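PDB 4UJ7: surface layer protein from Geobacillus stearothermophilus, which probably self-assembles into the surface-layer lattice coating the bacterial cell, and is represented here by a two-domain, calcium-binding piece, domains 5 and 6. Local coordinates for residues 111-116 and 140-145; 31-36 and 147-152; 170-175 and 187-192; 17-22 and 38-43. All blocks are in the same frame, centred on the assembly; numbering follows the deposited sequence. Where two conformers were deposited one is given.

Contact 1: 111-116 and 140-145; sequences ANYQIK and VYAVDA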
loop_
_atom_site.group_PDB
_atom_site.type_symbol
_atom_site.label_atom_id
_atom_site.label_comp_id
_atom_site.label_asym_id
_atom_site.label_seq_id
_atom_site.Cartn_x
_atom_site.Cartn_y
_atom_site.Cartn_z
ATOM N N ALA A 111 13.347 -13.016 7.238
ATOM C CA ALA A 111 12.623 -14.161 7.805
ATOM C C ALA A 111 11.484 -14.584 6.886
ATOM O O ALA A 111 11.326 -15.767 6.592
ATOM C CB ALA A 111 12.100 -13.849 9.201
ATOM N N ASN A 112 10.690 -13.615 6.424
ATOM C CA ASN A 112 9.651 -13.880 5.428
ATOM C C ASN A 112 9.359 -12.667 4.538
ATOM O O ASN A 112 10.056 -11.650 4.620
ATOM C CB ASN A 112 8.366 -14.486 6.059
ATOM C CG ASN A 112 7.731 -13.603 7.123
ATOM O OD1 ASN A 112 7.939 -12.393 7.166
ATOM N ND2 ASN A 112 6.909 -14.213 7.978
ATOM N N TYR A 113 8.333 -12.789 3.702
ATOM C CA TYR A 113 8.020 -11.769 2.699
ATOM C C TYR A 113 6.578 -11.351 2.842
ATOM O O TYR A 113 5.744 -12.135 3.291
ATOM C CB TYR A 113 8.295 -12.290 1.285
ATOM C CG TYR A 113 9.676 -12.871 1.159
ATOM C CD1 TYR A 113 9.918 -14.214 1.466
ATOM C CD2 TYR A 113 10.761 -12.067 0.797
ATOM C CE1 TYR A 113 11.195 -14.747 1.392
ATOM C CE2 TYR A 113 12.045 -12.596 0.706
ATOM C CZ TYR A 113 12.250 -13.940 1.007
ATOM O OH TYR A 113 13.512 -14.496 0.937
ATOM N N GLN A 114 6.304 -10.099 2.485
ATOM C CA GLN A 114 4.945 -9.582 2.467
ATOM C C GLN A 114 4.659 -9.050 1.078
ATOM O O GLN A 114 5.417 -8.232 0.542
ATOM C CB GLN A 114 4.734 -8.481 3.514
ATOM C CG GLN A 114 4.745 -9.001 4.945
ATOM C CD GLN A 114 4.730 -7.908 6.003
ATOM O OE1 GLN A 114 4.509 -6.723 5.703
ATOM N NE2 GLN A 114 4.947 -8.310 7.264
ATOM N N ILE A 115 3.551 -9.538 0.517
ATOM C CA ILE A 115 3.023 -9.061 -0.744
ATOM C C ILE A 115 1.974 -8.008 -0.408
ATOM O O ILE A 115 0.934 -8.297 0.200
ATOM C CB ILE A 115 2.435 -10.225 -1.565
ATOM C CG1 ILE A 115 3.517 -11.297 -1.797
ATOM C CG2 ILE A 115 1.845 -9.689 -2.867
ATOM C CD1 ILE A 115 2.992 -12.644 -2.276
ATOM N N LYS A 116 2.278 -6.771 -0.775
ATOM C CA LYS A 116 1.483 -5.634 -0.368
ATOM C C LYS A 116 0.654 -5.048 -1.521
ATOM O O LYS A 116 1.203 -4.707 -2.569
ATOM C CB LYS A 116 2.424 -4.554 0.157
ATOM C CG LYS A 116 1.715 -3.313 0.610
ATOM C CD LYS A 116 1.456 -3.388 2.091
ATOM C CE LYS A 116 0.636 -2.187 2.509
ATOM N NZ LYS A 116 -0.806 -2.450 2.250
ATOM N N VAL A 140 6.575 -5.936 -3.062
ATOM C CA VAL A 140 6.959 -7.100 -2.273
ATOM C C VAL A 140 8.091 -6.695 -1.329
ATOM O O VAL A 140 9.119 -6.201 -1.782
ATOM C CB VAL A 140 7.372 -8.305 -3.151
ATOM C CG1 VAL A 140 7.670 -9.522 -2.280
ATOM C CG2 VAL A 140 6.259 -8.663 -4.138
ATOM N N TYR A 141 7.863 -6.873 -0.022
ATOM C CA TYR A 141 8.863 -6.550 1.005
ATOM C C TYR A 141 9.524 -7.772 1.608
ATOM O O TYR A 141 8.886 -8.812 1.806
ATOM C CB TYR A 141 8.226 -5.759 2.149
ATOM C CG TYR A 141 7.623 -4.440 1.734
ATOM C CD1 TYR A 141 8.431 -3.355 1.425
ATOM C CD2 TYR A 141 6.247 -4.292 1.635
ATOM C CE1 TYR A 141 7.883 -2.142 1.035
ATOM C CE2 TYR A 141 5.687 -3.094 1.246
ATOM C CZ TYR A 141 6.510 -2.029 0.950
ATOM O OH TYR A 141 5.950 -0.830 0.586
ATOM N N ALA A 142 10.806 -7.617 1.922
ATOM C CA ALA A 142 11.506 -8.546 2.804
ATOM C C ALA A 142 11.382 -8.078 4.271
ATOM O O ALA A 142 11.549 -6.890 4.578
ATOM C CB ALA A 142 12.956 -8.680 2.383
ATOM N N VAL A 143 11.104 -9.022 5.168
ATOM C CA VAL A 143 10.770 -8.729 6.560
ATOM C C VAL A 143 11.639 -9.579 7.492
ATOM O O VAL A 143 11.735 -10.786 7.293
ATOM C CB VAL A 143 9.265 -9.013 6.804
ATOM C CG1 VAL A 143 8.876 -8.765 8.248
ATOM C CG2 VAL A 143 8.414 -8.149 5.880
ATOM N N ASP A 144 12.257 -8.960 8.501
ATOM C CA ASP A 144 13.072 -9.744 9.445
ATOM C C ASP A 144 12.203 -10.460 10.479
ATOM O O ASP A 144 10.978 -10.332 10.469
ATOM C CB ASP A 144 14.201 -8.903 10.072
ATOM C CG ASP A 144 13.705 -7.888 11.096
ATOM O OD1 ASP A 144 12.563 -7.982 11.606
ATOM O OD2 ASP A 144 14.477 -6.963 11.402
ATOM N N ALA A 145 12.836 -11.225 11.370
ATOM C CA ALA A 145 12.102 -12.079 12.311
ATOM C C ALA A 145 11.199 -11.297 13.257
ATOM O O ALA A 145 10.197 -11.838 13.736
ATOM C CB ALA A 145 13.070 -12.960 13.099
HETATM O O HOH W 1 8.759 -11.852 9.920
#
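Val143 O draws two backbone donors from the facing strand, Ala111 N at 2.8 Å and Asn112 N at 3.1 Å, so Ala111 and Asn112 together stand against one residue in a classic beta bulge. The partner bond, Val143 N to Asn112 O, is 2.9 Å long and nearly collinear with the carbonyl (C=O...N angle 166°). Beyond the bulge, Gln114 and Tyr141 form a second hydrogen-bonded antiparallel pair through reciprocal backbone bonds.

On the face carrying these side chains, the extended Gln114 runs at about a right angle across Val143. In one of Val143's two conformers, CG2 lies 3.7 Å from Gln114 CD. The Asn112 side chain runs alongside Val143; with CG set between the backbone N and the carbonyl carbon (chi1 59°), its OD1 comes 3.6 Å from Val143 CB. The same oxygen accepts from a water that also donates to Asp144 O, which extends the join past the bulge. At the other end, Lys116 CB meets the edge of the Tyr141 ring, 3.7 Å from CE2.

The opposite face bears Tyr113, Ala142, Ile115 and Val140. Tyr113 CD2 approaches Ala142 CB at 4.3 Å, and the outer shell comes from the facing sheet: Val201 packs on Ile115 and Val140, Leu208 on Tyr113. Next to the bulge, Asp144 OD1 accepts from Asn148 N across the turn that follows, and OD2 from Gly108 N, just ahead of strand 110-117.

The bulge is a common irregularity of antiparallel pairs; the two facing sheets, with Tyr113, Ile115 and Val140 against strands 195-203 and 206-216, are consistent with the immunoglobulin-like sandwich of Big-like domains.

Contact 2: 31-36 and 147-152; sequences QKATFK and GNIVGD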
loop_
_atom_site.group_PDB
_atom_site.type_symbol
_atom_site.label_atom_id
_atom_site.label_comp_id
_atom_site.label_asym_id
_atom_site.label_seq_id
_atom_site.Cartn_x
_atom_site.Cartn_y
_atom_site.Cartn_z
ATOM N N GLN A 31 15.082 2.201 4.789
ATOM C CA GLN A 31 13.879 1.660 4.155
ATOM C C GLN A 31 12.683 2.589 4.354
ATOM O O GLN A 31 12.692 3.452 5.227
ATOM C CB GLN A 31 13.543 0.272 4.722
ATOM C CG GLN A 31 14.542 -0.820 4.378
ATOM C CD GLN A 31 14.757 -0.974 2.883
ATOM O OE1 GLN A 31 13.810 -1.195 2.114
ATOM N NE2 GLN A 31 16.010 -0.873 2.460
ATOM N N LYS A 32 11.655 2.404 3.535
ATOM C CA LYS A 32 10.394 3.097 3.750
ATOM C C LYS A 32 9.272 2.081 3.954
ATOM O O LYS A 32 9.367 0.926 3.527
ATOM C CB LYS A 32 10.076 4.108 2.627
ATOM C CG LYS A 32 9.828 3.527 1.251
ATOM C CD LYS A 32 9.772 4.643 0.214
ATOM C CE LYS A 32 9.144 4.167 -1.093
ATOM N NZ LYS A 32 10.092 3.502 -2.034
ATOM N N ALA A 33 8.230 2.512 4.645
ATOM C CA ALA A 33 7.037 1.689 4.860
ATOM C C ALA A 33 5.791 2.554 4.671
ATOM O O ALA A 33 5.846 3.779 4.811
ATOM C CB ALA A 33 7.076 1.068 6.252
ATOM N N THR A 34 4.670 1.937 4.318
ATOM C CA THR A 34 3.431 2.700 4.139
ATOM C C THR A 34 2.318 2.170 5.025
ATOM O O THR A 34 2.345 1.003 5.462
ATOM C CB THR A 34 2.931 2.735 2.674
ATOM O OG1 THR A 34 2.429 1.446 2.290
ATOM C CG2 THR A 34 4.061 3.121 1.710
ATOM N N PHE A 35 1.344 3.033 5.296
ATOM C CA PHE A 35 0.085 2.612 5.901
ATOM C C PHE A 35 -1.047 3.500 5.416
ATOM O O PHE A 35 -0.801 4.547 4.813
ATOM C CB PHE A 35 0.171 2.543 7.441
ATOM C CG PHE A 35 0.389 3.877 8.125
ATOM C CD1 PHE A 35 -0.692 4.669 8.498
ATOM C CD2 PHE A 35 1.671 4.310 8.447
ATOM C CE1 PHE A 35 -0.504 5.877 9.156
ATOM C CE2 PHE A 35 1.870 5.533 9.103
ATOM C CZ PHE A 35 0.778 6.316 9.456
ATOM N N LYS A 36 -2.281 3.085 5.666
ATOM C CA LYS A 36 -3.447 3.781 5.158
ATOM C C LYS A 36 -4.254 4.462 6.223
ATOM O O LYS A 36 -4.433 3.924 7.315
ATOM C CB LYS A 36 -4.340 2.833 4.375
ATOM C CG LYS A 36 -3.750 2.500 3.014
ATOM C CD LYS A 36 -4.593 1.465 2.307
ATOM C CE LYS A 36 -4.062 1.254 0.901
ATOM N NZ LYS A 36 -4.723 0.059 0.323
ATOM N N GLY A 147 9.547 -8.560 12.411
ATOM C CA GLY A 147 8.491 -7.887 11.650
ATOM C C GLY A 147 8.900 -6.556 11.047
ATOM O O GLY A 147 8.048 -5.788 10.579
ATOM N N ASN A 148 10.199 -6.260 11.058
ATOM C CA ASN A 148 10.681 -5.022 10.437
ATOM C C ASN A 148 10.906 -5.157 8.947
ATOM O O ASN A 148 11.438 -6.161 8.480
ATOM C CB ASN A 148 11.989 -4.577 11.072
ATOM C CG ASN A 148 11.856 -4.333 12.545
ATOM O OD1 ASN A 148 11.296 -3.321 12.976
ATOM N ND2 ASN A 148 12.401 -5.247 13.334
ATOM N N ILE A 149 10.489 -4.149 8.189
ATOM C CA ILE A 149 10.757 -4.153 6.757
ATOM C C ILE A 149 12.238 -3.848 6.550
ATOM O O ILE A 149 12.737 -2.780 6.930
ATOM C CB ILE A 149 9.853 -3.176 5.964
ATOM C CG1 ILE A 149 8.436 -3.744 5.858
ATOM C CG2 ILE A 149 10.400 -2.961 4.556
ATOM C CD1 ILE A 149 7.421 -2.774 5.302
ATOM N N VAL A 150 12.934 -4.816 5.966
ATOM C CA VAL A 150 14.379 -4.691 5.745
ATOM C C VAL A 150 14.754 -4.525 4.272
ATOM O O VAL A 150 15.886 -4.195 3.959
ATOM C CB VAL A 150 15.189 -5.838 6.415
ATOM C CG1 VAL A 150 15.029 -5.778 7.928
ATOM C CG2 VAL A 150 14.767 -7.196 5.862
ATOM N N GLY A 151 13.808 -4.727 3.357
ATOM C CA GLY A 151 14.094 -4.468 1.943
ATOM C C GLY A 151 12.826 -4.429 1.116
ATOM O O GLY A 151 11.842 -5.080 1.459
ATOM N N ASP A 152 12.849 -3.640 0.042
ATOM C CA ASP A 152 11.806 -3.661 -0.973
ATOM C C ASP A 152 12.369 -4.425 -2.169
ATOM O O ASP A 152 13.261 -3.945 -2.863
ATOM C CB ASP A 152 11.411 -2.219 -1.336
ATOM C CG ASP A 152 10.348 -2.142 -2.419
ATOM O OD1 ASP A 152 10.169 -3.120 -3.156
ATOM O OD2 ASP A 152 9.717 -1.076 -2.550
HETATM O O HOH W 2 14.556 -1.379 -0.564
HETATM O O HOH W 3 9.998 0.826 -0.694
#
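Gln31 OE1 lies 3.3 Å from both Gly151 CA and Asp152 N, and it accepts from a water at 2.8 Å. That water in turn accepts from Asp152 N at 2.9 Å, bridging the amide to the backbone.

Gln31 reaches this position because its chain folds at chi2 (-56°), laying the amide along the backbone of 150-152, with CG by Ile149 O. That backbone is part of a classic beta bulge, Val150 and Gly151 both facing Ala142, and the contact as a whole joins two successive Big-like, immunoglobulin-like domains. With the side chain cut back to an alanine here, the water on Asp152 N is likely to lose its second anchor and a gap to open beside Gly151.

A second water donates to Asp152 OD2 at 2.7 Å and accepts from Lys32 NZ at 3.0 Å, so the opposite charges of Lys32 and Asp152 meet through solvent. Lys32 makes its direct salt bridge to Asp181, while Asp152 OD2 has one from Lys139 and OD1 pairs with Thr154.

The apolar part is small: in one of the two conformers of Ile149, its CD1 touches Ala33 CB at 4.0 Å. Ile149 also carries a backbone hydrogen bond to Ser26 of strand 25-28, at the margin of the first domain.

Contact 3: 170-175 and 187-192; sequences IVNASK and TDNGSK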
loop_
_atom_site.group_PDB
_atom_site.type_symbol
_atom_site.label_atom_id
_atom_site.label_comp_id
_atom_site.label_asym_id
_atom_site.label_seq_id
_atom_site.Cartn_x
_atom_site.Cartn_y
_atom_site.Cartn_z
ATOM N N ILE A 170 -8.497 -11.649 -17.375
ATOM C CA ILE A 170 -7.188 -11.621 -18.017
ATOM C C ILE A 170 -6.513 -10.295 -17.690
ATOM O O ILE A 170 -7.078 -9.212 -17.969
ATOM C CB ILE A 170 -7.293 -11.853 -19.548
ATOM C CG1 ILE A 170 -8.220 -13.048 -19.840
ATOM C CG2 ILE A 170 -5.901 -12.096 -20.117
ATOM C CD1 ILE A 170 -8.700 -13.125 -21.278
ATOM N N VAL A 171 -5.322 -10.384 -17.092
ATOM C CA VAL A 171 -4.584 -9.174 -16.703
ATOM C C VAL A 171 -3.133 -9.216 -17.161
ATOM O O VAL A 171 -2.577 -10.298 -17.388
ATOM C CB VAL A 171 -4.619 -8.925 -15.172
ATOM C CG1 VAL A 171 -6.044 -8.730 -14.685
ATOM C CG2 VAL A 171 -3.962 -10.063 -14.408
ATOM N N ASN A 172 -2.554 -8.032 -17.321
ATOM C CA ASN A 172 -1.116 -7.887 -17.554
ATOM C C ASN A 172 -0.434 -7.413 -16.299
ATOM O O ASN A 172 -1.012 -6.643 -15.540
ATOM C CB ASN A 172 -0.848 -6.895 -18.686
ATOM C CG ASN A 172 -0.908 -7.549 -20.062
ATOM O OD1 ASN A 172 -0.567 -8.729 -20.227
ATOM N ND2 ASN A 172 -1.328 -6.786 -21.053
ATOM N N ALA A 173 0.788 -7.887 -16.078
ATOM C CA ALA A 173 1.585 -7.518 -14.907
ATOM C C ALA A 173 2.906 -6.991 -15.411
ATOM O O ALA A 173 3.615 -7.693 -16.161
ATOM C CB ALA A 173 1.801 -8.724 -14.011
ATOM N N SER A 174 3.264 -5.771 -15.014
ATOM C CA SER A 174 4.469 -5.119 -15.538
ATOM C C SER A 174 5.214 -4.319 -14.471
ATOM O O SER A 174 4.587 -3.532 -13.752
ATOM C CB SER A 174 4.063 -4.159 -16.650
ATOM O OG SER A 174 3.088 -3.246 -16.170
ATOM N N LYS A 175 6.534 -4.489 -14.383
ATOM C CA LYS A 175 7.353 -3.689 -13.465
ATOM C C LYS A 175 7.500 -2.279 -13.987
ATOM O O LYS A 175 7.864 -2.073 -15.146
ATOM C CB LYS A 175 8.760 -4.271 -13.327
ATOM C CG LYS A 175 8.812 -5.554 -12.539
ATOM C CD LYS A 175 10.244 -6.043 -12.396
ATOM C CE LYS A 175 10.230 -7.450 -11.842
ATOM N NZ LYS A 175 11.474 -8.211 -12.136
ATOM N N THR A 187 -2.917 -4.478 -14.948
ATOM C CA THR A 187 -3.990 -3.838 -15.727
ATOM C C THR A 187 -4.820 -4.889 -16.455
ATOM O O THR A 187 -4.369 -6.023 -16.648
ATOM C CB THR A 187 -3.413 -2.864 -16.761
ATOM O OG1 THR A 187 -2.436 -3.550 -17.553
ATOM C CG2 THR A 187 -2.772 -1.624 -16.085
ATOM N N ASP A 188 -6.037 -4.519 -16.846
ATOM C CA ASP A 188 -6.918 -5.397 -17.639
ATOM C C ASP A 188 -6.275 -5.655 -19.000
ATOM O O ASP A 188 -5.667 -4.768 -19.596
ATOM C CB ASP A 188 -8.270 -4.715 -17.821
ATOM C CG ASP A 188 -9.318 -5.614 -18.456
ATOM O OD1 ASP A 188 -9.172 -6.848 -18.429
ATOM O OD2 ASP A 188 -10.347 -5.056 -18.925
ATOM N N ASN A 189 -6.411 -6.893 -19.468
ATOM C CA ASN A 189 -6.011 -7.274 -20.826
ATOM C C ASN A 189 -7.114 -8.093 -21.485
ATOM O O ASN A 189 -6.938 -9.274 -21.769
ATOM C CB ASN A 189 -4.714 -8.096 -20.772
ATOM C CG ASN A 189 -4.156 -8.401 -22.155
ATOM O OD1 ASN A 189 -4.356 -7.640 -23.101
ATOM N ND2 ASN A 189 -3.443 -9.517 -22.270
ATOM N N GLY A 190 -8.251 -7.458 -21.726
ATOM C CA GLY A 190 -9.379 -8.106 -22.419
ATOM C C GLY A 190 -10.222 -9.081 -21.616
ATOM O O GLY A 190 -10.779 -10.028 -22.192
ATOM N N SER A 191 -10.363 -8.844 -20.307
ATOM C CA SER A 191 -11.271 -9.647 -19.475
ATOM C C SER A 191 -12.692 -9.643 -20.025
ATOM O O SER A 191 -13.215 -8.582 -20.356
ATOM C CB SER A 191 -11.325 -9.100 -18.044
ATOM O OG SER A 191 -10.078 -9.288 -17.385
ATOM N N LYS A 192 -13.296 -10.822 -20.123
ATOM C CA LYS A 192 -14.696 -10.935 -20.528
ATOM C C LYS A 192 -15.642 -11.051 -19.337
ATOM O O LYS A 192 -16.852 -10.777 -19.458
ATOM C CB LYS A 192 -14.881 -12.128 -21.458
ATOM C CG LYS A 192 -14.142 -11.970 -22.777
ATOM C CD LYS A 192 -14.790 -12.809 -23.858
ATOM C CE LYS A 192 -14.210 -12.466 -25.217
ATOM N NZ LYS A 192 -14.578 -13.510 -26.212
HETATM O O HOH W 4 -2.393 -11.242 -20.096
HETATM O O HOH W 5 0.238 -3.542 -16.504
HETATM O O HOH W 6 -2.860 -4.649 -19.914
#
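Thr187 pairs with Asn172 through two backbone bonds, Asn172 N to Thr187 O (2.8 Å) and Thr187 N to Asn172 O (2.9 Å). Its OG1, held between the backbone N and the carbonyl carbon (chi1 53°), shares a water with Asn172 ND2 and Asp188 O.

Asp188 ends the strand and turns OD1 back on its own chain, accepting from Ser191 N at 3.0 Å on the syn side, an Asx motif. Asn189 N then donates to Ile170 O (2.8 Å) from well above the carbonyl plane. The Asn189 amide crosses that of Asn172 with the two planes 27° apart, Asn172 ND2 standing 3.4 Å from Asn189 CG. A water accepts from Asn189 ND2 and donates to Asn172 OD1 and Val171 O. Gly190, at positive phi, carries the chain around, and its O lies 3.8 Å from Ile170 CD1.

Ser191 OG closes the turn by accepting from Ile170 N at 2.8 Å, almost straight (171°). A valine in its place would probably leave Ile170 N without this acceptor and let the turn drift from the start of strand 171-178.

The arrangement is the open end of a beta hairpin, seated beside a calcium site that includes Asp165 and Val169.

Contact 4: 17-22 and 38-43; sequences TIAVDS and TLKDQY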
loop_
_atom_site.group_PDB
_atom_site.type_symbol
_atom_site.label_atom_id
_atom_site.label_comp_id
_atom_site.label_asym_id
_atom_site.label_seq_id
_atom_site.Cartn_x
_atom_site.Cartn_y
_atom_site.Cartn_z
ATOM N N THR A 17 -13.300 9.826 13.595
ATOM C CA THR A 17 -12.188 8.887 13.759
ATOM C C THR A 17 -11.249 9.080 12.554
ATOM O O THR A 17 -11.723 9.091 11.407
ATOM C CB THR A 17 -12.710 7.420 13.779
ATOM O OG1 THR A 17 -13.638 7.247 14.868
ATOM C CG2 THR A 17 -11.577 6.392 13.938
ATOM N N ILE A 18 -9.950 9.234 12.828
ATOM C CA ILE A 18 -8.912 9.076 11.791
ATOM C C ILE A 18 -8.470 7.624 11.864
ATOM O O ILE A 18 -7.538 7.300 12.605
ATOM C CB ILE A 18 -7.708 10.023 11.981
ATOM C CG1 ILE A 18 -8.201 11.467 12.044
ATOM C CG2 ILE A 18 -6.671 9.875 10.845
ATOM C CD1 ILE A 18 -7.125 12.472 12.412
ATOM N N ALA A 19 -9.144 6.757 11.111
ATOM C CA ALA A 19 -8.826 5.338 11.134
ATOM C C ALA A 19 -7.484 5.048 10.442
ATOM O O ALA A 19 -7.121 5.722 9.476
ATOM C CB ALA A 19 -9.951 4.527 10.498
ATOM N N VAL A 20 -6.750 4.085 10.990
ATOM C CA VAL A 20 -5.458 3.698 10.454
ATOM C C VAL A 20 -5.333 2.179 10.429
ATOM O O VAL A 20 -5.876 1.496 11.303
ATOM C CB VAL A 20 -4.294 4.382 11.212
ATOM C CG1 VAL A 20 -4.194 3.934 12.672
ATOM C CG2 VAL A 20 -2.991 4.212 10.466
ATOM N N ASP A 21 -4.640 1.660 9.417
ATOM C CA ASP A 21 -4.469 0.213 9.286
ATOM C C ASP A 21 -3.152 -0.333 9.847
ATOM O O ASP A 21 -2.738 -1.468 9.538
ATOM C CB ASP A 21 -4.761 -0.243 7.849
ATOM C CG ASP A 21 -3.643 0.070 6.881
ATOM O OD1 ASP A 21 -2.722 0.812 7.235
ATOM O OD2 ASP A 21 -3.697 -0.423 5.743
ATOM N N SER A 22 -2.505 0.473 10.680
ATOM C CA SER A 22 -1.252 0.134 11.354
ATOM C C SER A 22 -1.369 0.492 12.819
ATOM O O SER A 22 -1.996 1.490 13.152
ATOM C CB SER A 22 -0.101 0.949 10.752
ATOM O OG SER A 22 1.131 0.687 11.421
ATOM N N THR A 38 -8.029 6.319 6.827
ATOM C CA THR A 38 -9.397 6.539 6.333
ATOM C C THR A 38 -10.172 7.402 7.324
ATOM O O THR A 38 -10.337 7.034 8.479
ATOM C CB THR A 38 -10.187 5.237 6.078
ATOM O OG1 THR A 38 -9.418 4.324 5.286
ATOM C CG2 THR A 38 -11.480 5.546 5.321
ATOM N N LEU A 39 -10.633 8.555 6.854
ATOM C CA LEU A 39 -11.381 9.492 7.702
ATOM C C LEU A 39 -12.820 9.046 7.791
ATOM O O LEU A 39 -13.423 8.761 6.769
ATOM C CB LEU A 39 -11.327 10.917 7.123
ATOM C CG LEU A 39 -9.948 11.563 6.931
ATOM C CD1 LEU A 39 -10.085 13.009 6.489
ATOM C CD2 LEU A 39 -9.088 11.483 8.177
ATOM N N LYS A 40 -13.358 8.947 9.010
ATOM C CA LYS A 40 -14.718 8.453 9.211
ATOM C C LYS A 40 -15.577 9.392 10.053
ATOM O O LYS A 40 -15.097 10.029 10.979
ATOM C CB LYS A 40 -14.710 7.032 9.805
ATOM C CG LYS A 40 -14.120 5.987 8.861
ATOM C CD LYS A 40 -14.015 4.609 9.493
ATOM C CE LYS A 40 -13.384 3.628 8.520
ATOM N NZ LYS A 40 -13.323 2.236 9.065
ATOM N N ASP A 41 -16.854 9.466 9.711
ATOM C CA ASP A 41 -17.803 10.223 10.518
ATOM C C ASP A 41 -18.302 9.412 11.715
ATOM O O ASP A 41 -17.846 8.291 11.950
ATOM C CB ASP A 41 -18.955 10.805 9.679
ATOM C CG ASP A 41 -19.879 9.745 9.080
ATOM O OD1 ASP A 41 -19.955 8.598 9.564
ATOM O OD2 ASP A 41 -20.545 10.083 8.082
ATOM N N GLN A 42 -19.239 9.998 12.463
ATOM C CA GLN A 42 -19.734 9.374 13.702
ATOM C C GLN A 42 -20.566 8.115 13.440
ATOM O O GLN A 42 -20.821 7.324 14.352
ATOM C CB GLN A 42 -20.497 10.392 14.574
ATOM C CG GLN A 42 -21.821 10.910 14.013
ATOM C CD GLN A 42 -21.689 12.193 13.203
ATOM O OE1 GLN A 42 -20.899 12.279 12.261
ATOM N NE2 GLN A 42 -22.482 13.202 13.563
ATOM N N TYR A 43 -20.964 7.924 12.188
ATOM C CA TYR A 43 -21.736 6.748 11.784
ATOM C C TYR A 43 -20.869 5.668 11.128
ATOM O O TYR A 43 -21.369 4.626 10.693
ATOM C CB TYR A 43 -22.886 7.172 10.861
ATOM C CG TYR A 43 -23.750 8.262 11.454
ATOM C CD1 TYR A 43 -24.646 7.980 12.491
ATOM C CD2 TYR A 43 -23.662 9.574 11.002
ATOM C CE1 TYR A 43 -25.427 8.975 13.052
ATOM C CE2 TYR A 43 -24.444 10.578 11.555
ATOM C CZ TYR A 43 -25.325 10.270 12.579
ATOM O OH TYR A 43 -26.100 11.260 13.138
HETATM O O HOH W 7 -16.265 6.742 13.694
#
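Strands 17-20 and 38-41 run antiparallel with their axes 4.7 Å apart at closest and 143° between their directions, joined at the hydrogen-bonded pairs Thr17-Lys40 and Ala19-Thr38. The first pair combines a short bond from Lys40 N to Thr17 O (2.9 Å) with a longer one from Thr17 N to Lys40 O (3.2 Å).

Between them, Ile18 and Leu39 lie side by side and point the same way, Leu39 CD2 approaching Ile18 CG2 at 3.9 Å. Their side chains enter the core of the first Big-like domain, an immunoglobulin-like sandwich, where Ile18 packs on Val98 of the facing sheet and Leu39 on Val51 of a loop.

On the other surface the aliphatic part of Lys40 passes Ala19. The chain is extended from CG outward, with CG opposite the carbonyl carbon (chi1 -66°), and this brings CE to 4.1 Å from Ala19 CB. Ala19 CB itself sits close to Thr38 O, at 3.2 Å.

A water bonded to Thr17 OG1 at 2.9 Å donates to Asp41 O, carrying the pairing one residue further. Asp41 also makes an Asx turn, its OD1 accepting from Tyr43 N at 2.9 Å, the donor lying above the carboxylate plane; the same oxygen also accepts from Asn45 N.

Overall arrangement
From the N terminus, contact 4 comes first, closing the short connection, which includes strand 25-28, between strands 15-20 and 32-41 in the first domain. Contact 2 opens on that same strand 32-41 before contact 4 is complete, so the two cross along the chain; they touch where Asp21 meets Lys36. Contact 2 closes only after more than a hundred residues, tying the first domain to the second. Contact 1 is nested within this long loop, and strand 135-144 pairs with 149-152, so contacts 1 and 2 adjoin through Ala142. Contact 3 follows in series as a local hairpin closure, reaching the same sheet as contact 1 but about 25 Å away between centres.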